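Local coordinates for protein aldehyde dehydrogenase (Staphylococcus aureus, PDB 6K10) that oxidises 4,4'-diaponeurosporen-4-al to 4,4'-diaponeurosporenoic acid with NAD+, a step in the biosynthesis of the carotenoid staphyloxanthin, at residues A[231-234]-A[235-238]. The protein carries 1 engineered substitution. Residues are numbered along the deposited sequence; the frame is centred on the assembly and turned at random.
Sequences NIKV and ASER
Lys233 and Glu237, one turn apart, form an i to i+4 salt bridge in the capped first turns of helix 232-244, the helix of a beta-alpha-beta unit between strands 223-226 and 256-260. Lys233 NZ lies 2.7 Å from Glu237 OE2 and meets the anti lone pair of that oxygen. The lysine chain starts with CG anti to the backbone N (chi1 -171°) and bends at chi2 and chi4, which brings NZ forward to the carboxylate one turn on; there it also forms a salt bridge with Glu277 and a hydrogen bond to Thr274 OG1 of helix 264-279. Asn231 is the N-cap: its OD1 takes the N-H of Val234 at 3.2 Å, nearly straight but from well above the amide plane, while its backbone O receives Ala235 N at 2.8 Å. Lys233 O accepts twice from one face of its plane, from Ser236 OG at 2.8 Å and from Glu237 N at 3.0 Å. Along another side of the helix, Val234 CG1 sits over the centre of one face of the Arg238 guanidinium, 3.4 Å from Arg238 CZ. NH1 bonds to Asn398 O of the same chain and NH2 to Ser441 O of the second subunit. The lysine, held between two carboxylates, should keep its positive charge, and the arginine, its face packed on a methyl, links the helix to both subunits.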
ATOM      1  N   ASN A 231      28.324  -4.074  23.879  1.00 26.04           N
ATOM      2  CA  ASN A 231      28.344  -3.626  25.269  1.00 25.28           C
ATOM      3  C   ASN A 231      27.318  -4.473  26.009  1.00 24.63           C
ATOM      4  O   ASN A 231      26.112  -4.246  25.895  1.00 21.96           O
ATOM      5  CB  ASN A 231      28.024  -2.139  25.363  1.00 26.19           C
ATOM      6  CG  ASN A 231      28.194  -1.588  26.767  1.00 29.58           C
ATOM      7  OD1 ASN A 231      27.866  -2.246  27.755  1.00 28.63           O
ATOM      8  ND2 ASN A 231      28.710  -0.369  26.860  1.00 29.66           N
ATOM      9  N   ILE A 232      27.799  -5.452  26.777  1.00 23.89           N
ATOM     10  CA  ILE A 232      26.924  -6.507  27.284  1.00 25.79           C
ATOM     11  C   ILE A 232      25.927  -5.956  28.297  1.00 25.79           C
ATOM     12  O   ILE A 232      24.735  -6.282  28.253  1.00 23.87           O
ATOM     13  CB  ILE A 232      27.759  -7.654  27.878  1.00 26.68           C
ATOM     14  CG1 ILE A 232      28.691  -8.234  26.813  1.00 27.14           C
ATOM     15  CG2 ILE A 232      26.852  -8.732  28.446  1.00 25.00           C
ATOM     16  CD1 ILE A 232      27.967  -8.971  25.702  1.00 24.74           C
ATOM     17  N   LYS A 233      26.393  -5.126  29.234  1.00 26.08           N
ATOM     18  CA  LYS A 233      25.488  -4.643  30.274  1.00 25.26           C
ATOM     19  C   LYS A 233      24.439  -3.700  29.703  1.00 21.05           C
ATOM     20  O   LYS A 233      23.256  -3.796  30.051  1.00 21.81           O
ATOM     21  CB  LYS A 233      26.265  -3.959  31.397  1.00 29.61           C
ATOM     22  CG  LYS A 233      25.394  -3.638  32.610  1.00 32.36           C
ATOM     23  CD  LYS A 233      24.674  -4.892  33.097  1.00 34.41           C
ATOM     24  CE  LYS A 233      23.927  -4.659  34.403  1.00 34.21           C
ATOM     25  NZ  LYS A 233      22.820  -3.670  34.277  1.00 33.01           N
ATOM     26  N   VAL A 234      24.850  -2.780  28.826  1.00 21.08           N
ATOM     27  CA  VAL A 234      23.890  -1.883  28.188  1.00 20.78           C
ATOM     28  C   VAL A 234      22.936  -2.668  27.294  1.00 17.96           C
ATOM     29  O   VAL A 234      21.739  -2.366  27.226  1.00 21.47           O
ATOM     30  CB  VAL A 234      24.625  -0.783  27.404  1.00 23.94           C
ATOM     31  CG1 VAL A 234      23.628   0.126  26.706  1.00 23.37           C
ATOM     32  CG2 VAL A 234      25.515   0.020  28.338  1.00 25.14           C
ATOM     33  N   ALA A 235      23.450  -3.678  26.591  1.00 19.19           N
ATOM     34  CA  ALA A 235      22.581  -4.534  25.788  1.00 20.26           C
ATOM     35  C   ALA A 235      21.531  -5.206  26.659  1.00 20.21           C
ATOM     36  O   ALA A 235      20.345  -5.233  26.315  1.00 20.58           O
ATOM     37  CB  ALA A 235      23.409  -5.582  25.046  1.00 22.07           C
ATOM     38  N   SER A 236      21.951  -5.744  27.804  1.00 21.20           N
ATOM     39  CA  SER A 236      21.016  -6.446  28.673  1.00 22.81           C
ATOM     40  C   SER A 236      19.943  -5.506  29.207  1.00 22.88           C
ATOM     41  O   SER A 236      18.788  -5.909  29.386  1.00 23.38           O
ATOM     42  CB  SER A 236      21.775  -7.115  29.819  1.00 23.85           C
ATOM     43  OG  SER A 236      22.061  -6.189  30.852  1.00 27.95           O
ATOM     44  N   GLU A 237      20.301  -4.245  29.459  1.00 23.32           N
ATOM     45  CA  GLU A 237      19.320  -3.288  29.959  1.00 22.55           C
ATOM     46  C   GLU A 237      18.289  -2.950  28.889  1.00 22.37           C
ATOM     47  O   GLU A 237      17.083  -2.907  29.163  1.00 21.73           O
ATOM     48  CB  GLU A 237      20.029  -2.024  30.451  1.00 21.12           C
ATOM     49  CG  GLU A 237      20.734  -2.199  31.789  1.00 23.73           C
ATOM     50  CD  GLU A 237      21.760  -1.113  32.062  1.00 29.39           C
ATOM     51  OE1 GLU A 237      21.776  -0.103  31.328  1.00 28.40           O
ATOM     52  OE2 GLU A 237      22.551  -1.270  33.017  1.00 28.14           O
ATOM     53  N   ARG A 238      18.746  -2.720  27.657  1.00 20.02           N
ATOM     54  CA  ARG A 238      17.822  -2.358  26.587  1.00 21.31           C
ATOM     55  C   ARG A 238      17.030  -3.566  26.090  1.00 21.15           C
ATOM     56  O   ARG A 238      15.881  -3.423  25.659  1.00 21.39           O
ATOM     57  CB  ARG A 238      18.595  -1.676  25.456  1.00 19.43           C
ATOM     58  CG  ARG A 238      19.274  -0.397  25.940  1.00 18.91           C
ATOM     59  CD  ARG A 238      20.195   0.257  24.923  1.00 20.02           C
ATOM     60  NE  ARG A 238      20.764   1.477  25.494  1.00 20.30           N
ATOM     61  CZ  ARG A 238      21.644   2.270  24.890  1.00 21.54           C
ATOM     62  NH1 ARG A 238      22.088   1.984  23.674  1.00 21.90           N
ATOM     63  NH2 ARG A 238      22.085   3.353  25.518  1.00 22.07           N
TER